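Local coordinates for protein cocosin 1 acidic chain (Cocos nucifera, PDB 5WPW) that serves as a seed storage globulin of coconut, a nutrient reservoir that assembles as a hexamer of two-cupin subunits and is a potential food allergen, at residues I175-N178 against I179-F183; I342-Q345 against N346-M349; E387-M390 against N391-L395. The protein carries 2 engineered substitutions. One frame throughout, in Å; residues are numbered along the deposited sequence.

Contact 1: I175-N178 against I179-F183; sequences IKEN and ILRGF
With chi1 at 75°, the CG of Asn178 sits between its own backbone N and carbonyl carbon, and this folds the amide forward over the turn that begins with Ile179 and Leu180. Arg181 CG is anti to the backbone N (chi1 -179°), which sets the start of its chain alongside that of Glu177, both pointing the same way, before it bends at chi2. The folded Asn178 side chain brings OD1 to 2.9 Å from Leu180 N and 3.4 Å from Arg181 N. Both hydrogen bonds are weak because the N-H groups do not aim squarely at the oxygen. A third weak bond joins Arg181 N to Asn178 O at 3.0 Å, so that one peptide N-H is shared between the backbone and side-chain oxygens of the same asparagine. Leu180 CB also rests against OD1 of Asn178, at 3.1 Å. The aliphatic parts of Glu177 and Arg181 lie side by side, with Glu177 CB 3.8 Å from Arg181 CG. Their charged ends stay apart, OE1 of Glu177 lying 4.4 Å from NE of Arg181, and the carboxylate and guanidinium planes are turned 72° from each other. The carboxylate has its salt bridge elsewhere, from OE2 to Arg161, whereas Asn178 ND2 makes weak bonds to the carbonyls of Gly160 and Gln203. The weak bond from OD1 to the N-H two residues on is that of an Asx turn, here placed where the short strand 175-177 ends and the chain curls toward helix 185-192 in the N-terminal cupin half of the subunit.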
ATOM      1  N   ILE A 175      -2.947 -42.011 -17.301  1.00 56.79           N
ATOM      2  CA  ILE A 175      -2.471 -41.974 -15.921  1.00 60.97           C
ATOM      3  C   ILE A 175      -1.373 -40.923 -15.814  1.00 56.76           C
ATOM      4  O   ILE A 175      -0.352 -41.009 -16.506  1.00 58.78           O
ATOM      5  CB  ILE A 175      -1.967 -43.344 -15.429  1.00 57.28           C
ATOM      6  CG1 ILE A 175      -3.134 -44.329 -15.315  1.00 58.04           C
ATOM      7  CG2 ILE A 175      -1.295 -43.201 -14.071  1.00 53.99           C
ATOM      8  CD1 ILE A 175      -2.920 -45.461 -14.306  1.00 55.07           C
ATOM      9  N   LYS A 176      -1.584 -39.940 -14.941  1.00 56.71           N
ATOM     10  CA  LYS A 176      -0.630 -38.862 -14.716  1.00 50.23           C
ATOM     11  C   LYS A 176       0.430 -39.303 -13.713  1.00 48.98           C
ATOM     12  O   LYS A 176       0.102 -39.757 -12.612  1.00 45.90           O
ATOM     13  CB  LYS A 176      -1.371 -37.618 -14.218  1.00 48.98           C
ATOM     14  CG  LYS A 176      -0.625 -36.735 -13.222  1.00 47.64           C
ATOM     15  CD  LYS A 176      -1.610 -35.851 -12.462  1.00 44.51           C
ATOM     16  CE  LYS A 176      -2.439 -34.976 -13.408  1.00 42.84           C
ATOM     17  NZ  LYS A 176      -1.652 -33.832 -13.957  1.00 38.52           N
ATOM     18  N   GLU A 177       1.698 -39.169 -14.098  1.00 43.07           N
ATOM     19  CA  GLU A 177       2.816 -39.549 -13.250  1.00 40.50           C
ATOM     20  C   GLU A 177       3.236 -38.387 -12.350  1.00 39.81           C
ATOM     21  O   GLU A 177       2.905 -37.227 -12.596  1.00 41.52           O
ATOM     22  CB  GLU A 177       3.999 -40.005 -14.104  1.00 44.64           C
ATOM     23  CG  GLU A 177       3.702 -41.175 -15.036  1.00 45.83           C
ATOM     24  CD  GLU A 177       3.780 -42.509 -14.315  1.00 51.69           C
ATOM     25  OE1 GLU A 177       4.132 -42.514 -13.118  1.00 55.32           O
ATOM     26  OE2 GLU A 177       3.501 -43.554 -14.941  1.00 56.77           O
ATOM     27  N   ASN A 178       3.967 -38.713 -11.293  1.00 37.71           N
ATOM     28  CA  ASN A 178       4.502 -37.665 -10.449  1.00 32.95           C
ATOM     29  C   ASN A 178       5.712 -37.033 -11.129  1.00 36.82           C
ATOM     30  O   ASN A 178       6.303 -37.598 -12.050  1.00 37.93           O
ATOM     31  CB  ASN A 178       4.858 -38.212  -9.073  1.00 40.83           C
ATOM     32  CG  ASN A 178       6.124 -39.019  -9.080  1.00 40.22           C
ATOM     33  OD1 ASN A 178       7.209 -38.485  -8.866  1.00 41.14           O
ATOM     34  ND2 ASN A 178       5.998 -40.314  -9.325  1.00 44.05           N
ATOM     35  N   ILE A 179       6.065 -35.829 -10.679  1.00 37.98           N
ATOM     36  CA  ILE A 179       7.059 -35.044 -11.408  1.00 36.19           C
ATOM     37  C   ILE A 179       8.430 -35.693 -11.352  1.00 35.42           C
ATOM     38  O   ILE A 179       9.234 -35.530 -12.279  1.00 38.33           O
ATOM     39  CB  ILE A 179       7.101 -33.620 -10.847  1.00 34.16           C
ATOM     40  CG1 ILE A 179       7.261 -33.688  -9.342  1.00 30.82           C
ATOM     41  CG2 ILE A 179       5.805 -32.911 -11.203  1.00 33.46           C
ATOM     42  CD1 ILE A 179       7.937 -32.483  -8.754  1.00 39.53           C
ATOM     43  N   LEU A 180       8.734 -36.418 -10.273  1.00 34.87           N
ATOM     44  CA  LEU A 180      10.035 -37.081 -10.186  1.00 36.53           C
ATOM     45  C   LEU A 180      10.199 -38.142 -11.268  1.00 38.77           C
ATOM     46  O   LEU A 180      11.327 -38.430 -11.686  1.00 40.60           O
ATOM     47  CB  LEU A 180      10.228 -37.698  -8.806  1.00 33.79           C
ATOM     48  CG  LEU A 180      10.059 -36.744  -7.620  1.00 36.12           C
ATOM     49  CD1 LEU A 180      10.338 -37.491  -6.320  1.00 37.41           C
ATOM     50  CD2 LEU A 180      10.958 -35.508  -7.768  1.00 31.58           C
ATOM     51  N   ARG A 181       9.090 -38.719 -11.735  1.00 36.76           N
ATOM     52  CA  ARG A 181       9.127 -39.654 -12.856  1.00 42.17           C
ATOM     53  C   ARG A 181       9.675 -39.003 -14.121  1.00 44.73           C
ATOM     54  O   ARG A 181      10.158 -39.704 -15.020  1.00 43.46           O
ATOM     55  CB  ARG A 181       7.715 -40.207 -13.094  1.00 42.15           C
ATOM     56  CG  ARG A 181       7.570 -41.230 -14.219  1.00 51.12           C
ATOM     57  CD  ARG A 181       8.090 -42.609 -13.796  1.00 51.95           C
ATOM     58  NE  ARG A 181       8.012 -43.585 -14.881  1.00 55.17           N
ATOM     59  CZ  ARG A 181       8.962 -43.764 -15.792  1.00 57.55           C
ATOM     60  NH1 ARG A 181      10.065 -43.022 -15.752  1.00 55.10           N
ATOM     61  NH2 ARG A 181       8.811 -44.677 -16.744  1.00 60.14           N
ATOM     62  N   GLY A 182       9.628 -37.671 -14.210  1.00 41.88           N
ATOM     63  CA  GLY A 182      10.167 -36.987 -15.368  1.00 38.28           C
ATOM     64  C   GLY A 182      11.674 -36.870 -15.380  1.00 38.96           C
ATOM     65  O   GLY A 182      12.252 -36.569 -16.431  1.00 38.54           O
ATOM     66  N   PHE A 183      12.318 -37.108 -14.242  1.00 35.92           N
ATOM     67  CA  PHE A 183      13.758 -37.002 -14.122  1.00 33.55           C
ATOM     68  C   PHE A 183      14.414 -38.345 -14.406  1.00 38.02           C
ATOM     69  O   PHE A 183      13.829 -39.406 -14.174  1.00 39.11           O
ATOM     70  CB  PHE A 183      14.146 -36.529 -12.727  1.00 39.12           C
ATOM     71  CG  PHE A 183      13.783 -35.114 -12.458  1.00 36.52           C
ATOM     72  CD1 PHE A 183      14.197 -34.113 -13.312  1.00 32.04           C
ATOM     73  CD2 PHE A 183      12.988 -34.788 -11.373  1.00 36.15           C
ATOM     74  CE1 PHE A 183      13.851 -32.793 -13.063  1.00 36.42           C
ATOM     75  CE2 PHE A 183      12.644 -33.482 -11.125  1.00 35.58           C
ATOM     76  CZ  PHE A 183      13.078 -32.484 -11.971  1.00 29.93           C
TER

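Contact 2: I342-Q345 against N346-M349; sequences IVPQ and NFAM
The pyrrolidine ring of Pro344 lies across one face of the Phe347 ring, its CB 3.8 Å from the ring centroid and 11° off the normal, a CH-pi contact over the centre. Pro344 CD extends the overlap over the same face, 3.7 Å from Phe347 CD2. The backbone of the turn is closed by Phe347 N, which donates to Pro344 O over 3.1 Å (148° at the hydrogen). The same carbonyl oxygen accepts a second bond from a water 2.8 Å away, which also donates to Phe347 O at 2.6 Å and so bridges the two ends of the turn. On the strand side, Val343 and Met349 cross at about a right angle, with Val343 CG2 4.0 Å from Met349 SD, and both pack on Val322. Asn346, with positive phi (79°), occupies the third position of the turn and packs on Met56 of a neighbouring subunit. Residues Pro344 to Phe347 form a type II beta turn that carries the chain from strand 340-343 in one sheet of the C-terminal cupin barrel to strand 348-354 in the other.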
ATOM      1  N   ILE A 342     -23.274 -21.920 -10.952  1.00 29.98           N
ATOM      2  CA  ILE A 342     -22.492 -20.698 -11.132  1.00 30.05           C
ATOM      3  C   ILE A 342     -23.429 -19.529 -11.416  1.00 30.91           C
ATOM      4  O   ILE A 342     -24.186 -19.542 -12.394  1.00 29.76           O
ATOM      5  CB  ILE A 342     -21.476 -20.852 -12.265  1.00 28.04           C
ATOM      6  CG1 ILE A 342     -20.784 -22.214 -12.203  1.00 32.03           C
ATOM      7  CG2 ILE A 342     -20.465 -19.697 -12.225  1.00 35.59           C
ATOM      8  CD1 ILE A 342     -19.788 -22.342 -11.134  1.00 32.94           C
ATOM      9  N   VAL A 343     -23.338 -18.488 -10.597  1.00 26.02           N
ATOM     10  CA  VAL A 343     -24.083 -17.263 -10.845  1.00 28.42           C
ATOM     11  C   VAL A 343     -23.084 -16.206 -11.309  1.00 28.27           C
ATOM     12  O   VAL A 343     -22.218 -15.777 -10.532  1.00 25.80           O
ATOM     13  CB  VAL A 343     -24.864 -16.824  -9.604  1.00 24.41           C
ATOM     14  CG1 VAL A 343     -25.764 -15.616  -9.905  1.00 26.51           C
ATOM     15  CG2 VAL A 343     -25.727 -18.032  -9.080  1.00 28.34           C
ATOM     16  N   PRO A 344     -23.162 -15.770 -12.558  1.00 28.47           N
ATOM     17  CA  PRO A 344     -22.194 -14.797 -13.066  1.00 29.72           C
ATOM     18  C   PRO A 344     -22.319 -13.442 -12.394  1.00 26.40           C
ATOM     19  O   PRO A 344     -23.383 -13.037 -11.925  1.00 26.39           O
ATOM     20  CB  PRO A 344     -22.534 -14.710 -14.557  1.00 31.86           C
ATOM     21  CG  PRO A 344     -23.266 -15.987 -14.857  1.00 24.86           C
ATOM     22  CD  PRO A 344     -24.030 -16.296 -13.621  1.00 29.42           C
ATOM     23  N   GLN A 345     -21.191 -12.735 -12.370  1.00 26.66           N
ATOM     24  CA  GLN A 345     -21.132 -11.384 -11.846  1.00 20.43           C
ATOM     25  C   GLN A 345     -22.251 -10.551 -12.459  1.00 24.01           C
ATOM     26  O   GLN A 345     -22.579 -10.705 -13.645  1.00 24.45           O
ATOM     27  CB  GLN A 345     -19.761 -10.762 -12.183  1.00 24.99           C
ATOM     28  CG  GLN A 345     -19.640  -9.284 -11.822  1.00 26.47           C
ATOM     29  CD  GLN A 345     -18.375  -8.633 -12.397  1.00 32.66           C
ATOM     30  OE1 GLN A 345     -17.902  -7.593 -11.901  1.00 33.22           O
ATOM     31  NE2 GLN A 345     -17.835  -9.230 -13.434  1.00 26.31           N
ATOM     32  N   ASN A 346     -22.869  -9.717 -11.625  1.00 21.50           N
ATOM     33  CA  ASN A 346     -23.878  -8.747 -12.055  1.00 22.55           C
ATOM     34  C   ASN A 346     -25.244  -9.403 -12.277  1.00 26.88           C
ATOM     35  O   ASN A 346     -26.253  -8.696 -12.263  1.00 24.11           O
ATOM     36  CB  ASN A 346     -23.474  -8.015 -13.347  1.00 27.36           C
ATOM     37  CG  ASN A 346     -22.565  -6.820 -13.124  1.00 36.42           C
ATOM     38  OD1 ASN A 346     -21.389  -6.844 -13.494  1.00 36.96           O
ATOM     39  ND2 ASN A 346     -23.127  -5.733 -12.602  1.00 38.18           N
ATOM     40  N   PHE A 347     -25.314 -10.721 -12.501  1.00 27.55           N
ATOM     41  CA  PHE A 347     -26.626 -11.365 -12.658  1.00 27.36           C
ATOM     42  C   PHE A 347     -27.416 -11.257 -11.362  1.00 25.49           C
ATOM     43  O   PHE A 347     -26.867 -11.405 -10.276  1.00 27.24           O
ATOM     44  CB  PHE A 347     -26.492 -12.838 -13.035  1.00 23.42           C
ATOM     45  CG  PHE A 347     -26.176 -13.068 -14.486  1.00 28.16           C
ATOM     46  CD1 PHE A 347     -25.331 -12.198 -15.175  1.00 26.68           C
ATOM     47  CD2 PHE A 347     -26.694 -14.165 -15.162  1.00 31.34           C
ATOM     48  CE1 PHE A 347     -25.024 -12.400 -16.511  1.00 25.75           C
ATOM     49  CE2 PHE A 347     -26.377 -14.389 -16.510  1.00 30.99           C
ATOM     50  CZ  PHE A 347     -25.534 -13.505 -17.183  1.00 30.27           C
ATOM     51  N   ALA A 348     -28.715 -11.004 -11.473  1.00 20.47           N
ATOM     52  CA  ALA A 348     -29.547 -10.860 -10.291  1.00 19.55           C
ATOM     53  C   ALA A 348     -30.071 -12.232  -9.903  1.00 27.73           C
ATOM     54  O   ALA A 348     -30.436 -13.029 -10.766  1.00 26.53           O
ATOM     55  CB  ALA A 348     -30.711  -9.894 -10.544  1.00 27.55           C
ATOM     56  N   MET A 349     -30.098 -12.507  -8.610  1.00 23.26           N
ATOM     57  CA  MET A 349     -30.548 -13.820  -8.181  1.00 30.05           C
ATOM     58  C   MET A 349     -31.323 -13.753  -6.875  1.00 31.81           C
ATOM     59  O   MET A 349     -31.176 -12.836  -6.062  1.00 27.81           O
ATOM     60  CB  MET A 349     -29.375 -14.782  -8.046  1.00 31.74           C
ATOM     61  CG  MET A 349     -28.599 -14.620  -6.790  1.00 34.43           C
ATOM     62  SD  MET A 349     -28.103 -16.307  -6.407  1.00 62.62           S
ATOM     63  CE  MET A 349     -26.950 -16.022  -5.081  1.00 47.97           C
TER
HETATM   64  O   HOH W   1     -24.386 -11.976  -9.567  1.00 24.83           O

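Contact 3: E387-M390 against N391-L395; sequences EVLM and NSYRL
Glu387 O is gripped twice by Asn391, once by its backbone and once by its side chain. Asn391 N gives an almost straight helical bond of 3.0 Å to Glu387 O (177° at the hydrogen). Asn391 ND2 reaches the same Glu387 O at 2.9 Å from the opposite face of the carbonyl plane, and the oxygen lies somewhat tilted from the amide plane. The side chain can double back in this way because its CG is anti to the carbonyl carbon (chi1 -72°), which lays the amide along the preceding turn. At the next residue, Val388 O accepts Ser392 N over 2.9 Å. Ser392 OG also points to Val388 O, but at 2.4 Å the separation is too short to be trusted in detail. Leu389 O takes Tyr393 N at 3.0 Å, while the side chains of this pair run alongside each other, Leu389 CD2 touching the edge of the phenol ring in its plane, 3.9 Å from CE2. Met390 O accepts Leu395 N, five residues on, at 3.0 Å. Met390 CG also lies 3.5 Å from Leu395 O. The polar ends find partners farther off: Glu387 OE1 pairs with Arg397, and OE2 accepts from Gln220 N of a neighbouring subunit. On that same subunit, Tyr393 OH bonds to Leu158 O, Arg394 makes a salt bridge to Asp206, and Arg209 donates to Asn391 O. The i to i+5 bond, spanning Arg394 with its positive phi (54°), is a feature shared with the Schellman motif; here it ends helix 386-393 and turns the chain toward helix 397-405, on which Met390 and Leu395 pack.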
ATOM      1  N   GLU A 387     -39.630   9.554  -6.026  1.00 32.10           N
ATOM      2  CA  GLU A 387     -40.137  10.027  -7.312  1.00 31.07           C
ATOM      3  C   GLU A 387     -39.374   9.423  -8.473  1.00 32.23           C
ATOM      4  O   GLU A 387     -39.945   9.239  -9.551  1.00 29.02           O
ATOM      5  CB  GLU A 387     -40.118  11.561  -7.390  1.00 35.01           C
ATOM      6  CG  GLU A 387     -41.018  12.220  -6.328  1.00 37.44           C
ATOM      7  CD  GLU A 387     -41.720  13.504  -6.793  1.00 39.93           C
ATOM      8  OE1 GLU A 387     -42.668  13.917  -6.098  1.00 40.44           O
ATOM      9  OE2 GLU A 387     -41.335  14.103  -7.821  1.00 38.56           O
ATOM     10  N   VAL A 388     -38.093   9.086  -8.272  1.00 33.80           N
ATOM     11  CA  VAL A 388     -37.374   8.296  -9.262  1.00 25.93           C
ATOM     12  C   VAL A 388     -38.056   6.948  -9.462  1.00 28.74           C
ATOM     13  O   VAL A 388     -38.223   6.482 -10.597  1.00 30.72           O
ATOM     14  CB  VAL A 388     -35.900   8.134  -8.836  1.00 33.44           C
ATOM     15  CG1 VAL A 388     -35.200   7.074  -9.691  1.00 27.23           C
ATOM     16  CG2 VAL A 388     -35.183   9.482  -8.875  1.00 27.46           C
ATOM     17  N   LEU A 389     -38.456   6.295  -8.370  1.00 25.58           N
ATOM     18  CA  LEU A 389     -39.163   5.023  -8.492  1.00 27.20           C
ATOM     19  C   LEU A 389     -40.544   5.208  -9.115  1.00 30.45           C
ATOM     20  O   LEU A 389     -40.986   4.383  -9.926  1.00 31.17           O
ATOM     21  CB  LEU A 389     -39.305   4.364  -7.127  1.00 31.11           C
ATOM     22  CG  LEU A 389     -38.046   3.980  -6.336  1.00 29.84           C
ATOM     23  CD1 LEU A 389     -38.426   3.504  -4.975  1.00 24.78           C
ATOM     24  CD2 LEU A 389     -37.261   2.931  -7.051  1.00 32.23           C
ATOM     25  N   MET A 390     -41.259   6.259  -8.715  1.00 28.81           N
ATOM     26  CA  MET A 390     -42.552   6.526  -9.348  1.00 31.73           C
ATOM     27  C   MET A 390     -42.400   6.580 -10.856  1.00 30.73           C
ATOM     28  O   MET A 390     -42.964   5.752 -11.579  1.00 32.88           O
ATOM     29  CB  MET A 390     -43.147   7.823  -8.808  1.00 30.15           C
ATOM     30  CG  MET A 390     -43.710   7.653  -7.397  1.00 36.60           C
ATOM     31  SD  MET A 390     -44.124   9.205  -6.589  1.00 35.95           S
ATOM     32  CE  MET A 390     -45.480   9.767  -7.653  1.00 36.48           C
ATOM     33  N   ASN A 391     -41.544   7.490 -11.346  1.00 33.52           N
ATOM     34  CA  ASN A 391     -41.396   7.655 -12.786  1.00 31.05           C
ATOM     35  C   ASN A 391     -40.783   6.434 -13.454  1.00 32.86           C
ATOM     36  O   ASN A 391     -41.093   6.165 -14.619  1.00 34.65           O
ATOM     37  CB  ASN A 391     -40.577   8.919 -13.084  1.00 36.29           C
ATOM     38  CG  ASN A 391     -41.366  10.217 -12.808  1.00 38.22           C
ATOM     39  OD1 ASN A 391     -42.186  10.636 -13.624  1.00 40.23           O
ATOM     40  ND2 ASN A 391     -41.096  10.859 -11.667  1.00 33.46           N
ATOM     41  N   SER A 392     -39.942   5.658 -12.731  1.00 35.10           N
ATOM     42  CA  SER A 392     -39.273   4.500 -13.329  1.00 33.04           C
ATOM     43  C   SER A 392     -40.244   3.363 -13.618  1.00 35.28           C
ATOM     44  O   SER A 392     -40.158   2.709 -14.666  1.00 35.34           O
ATOM     45  CB  SER A 392     -38.158   3.980 -12.404  1.00 27.83           C
ATOM     46  OG  SER A 392     -37.164   4.981 -12.165  1.00 29.63           O
ATOM     47  N   TYR A 393     -41.113   3.054 -12.665  1.00 34.31           N
ATOM     48  CA  TYR A 393     -42.036   1.938 -12.785  1.00 33.72           C
ATOM     49  C   TYR A 393     -43.457   2.381 -13.119  1.00 37.92           C
ATOM     50  O   TYR A 393     -44.350   1.537 -13.167  1.00 36.33           O
ATOM     51  CB  TYR A 393     -42.037   1.126 -11.480  1.00 32.25           C
ATOM     52  CG  TYR A 393     -40.686   0.539 -11.119  1.00 36.88           C
ATOM     53  CD1 TYR A 393     -40.155  -0.514 -11.838  1.00 32.53           C
ATOM     54  CD2 TYR A 393     -39.948   1.049 -10.058  1.00 35.07           C
ATOM     55  CE1 TYR A 393     -38.918  -1.060 -11.497  1.00 35.76           C
ATOM     56  CE2 TYR A 393     -38.729   0.526  -9.719  1.00 36.98           C
ATOM     57  CZ  TYR A 393     -38.210  -0.518 -10.438  1.00 34.90           C
ATOM     58  OH  TYR A 393     -36.971  -1.021 -10.081  1.00 37.43           O
ATOM     59  N   ARG A 394     -43.685   3.677 -13.340  1.00 38.99           N
ATOM     60  CA  ARG A 394     -45.021   4.229 -13.570  1.00 32.94           C
ATOM     61  C   ARG A 394     -45.959   3.832 -12.426  1.00 38.24           C
ATOM     62  O   ARG A 394     -46.996   3.205 -12.626  1.00 42.96           O
ATOM     63  CB  ARG A 394     -45.570   3.776 -14.927  1.00 38.87           C
ATOM     64  CG  ARG A 394     -44.670   4.107 -16.108  1.00 39.63           C
ATOM     65  CD  ARG A 394     -45.305   3.701 -17.416  1.00 43.56           C
ATOM     66  NE  ARG A 394     -45.167   2.269 -17.664  1.00 51.65           N
ATOM     67  CZ  ARG A 394     -46.071   1.533 -18.304  1.00 52.76           C
ATOM     68  NH1 ARG A 394     -45.866   0.234 -18.489  1.00 53.85           N
ATOM     69  NH2 ARG A 394     -47.185   2.094 -18.756  1.00 58.07           N
ATOM     70  N   LEU A 395     -45.555   4.209 -11.210  1.00 36.89           N
ATOM     71  CA  LEU A 395     -46.219   3.845  -9.969  1.00 36.44           C
ATOM     72  C   LEU A 395     -46.699   5.092  -9.250  1.00 35.13           C
ATOM     73  O   LEU A 395     -46.159   6.188  -9.423  1.00 38.26           O
ATOM     74  CB  LEU A 395     -45.291   3.073  -9.011  1.00 35.77           C
ATOM     75  CG  LEU A 395     -44.688   1.735  -9.404  1.00 40.09           C
ATOM     76  CD1 LEU A 395     -44.116   0.990  -8.192  1.00 37.56           C
ATOM     77  CD2 LEU A 395     -45.710   0.894 -10.121  1.00 42.15           C
TER

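The three contacts follow one another along the chain without touching. Contact 1 belongs to the N-terminal cupin half, while contacts 2 and 3 lie in the C-terminal half, on the other side of the chain's centre. Between centres, contacts 1 and 2 are about 40 Å apart (nearest atoms about 22 Å), contacts 2 and 3 about 25 Å (nearest atoms about 11 Å) and contacts 1 and 3 about 65 Å. Assembly brings residues of different contacts together across subunit boundaries: Leu180 of contact 1 packs on Tyr393 of contact 3 in a neighbouring subunit, and Ala348 of contact 2 on Phe183 of contact 1 in another, consistent with head-to-tail association of the two cupin halves.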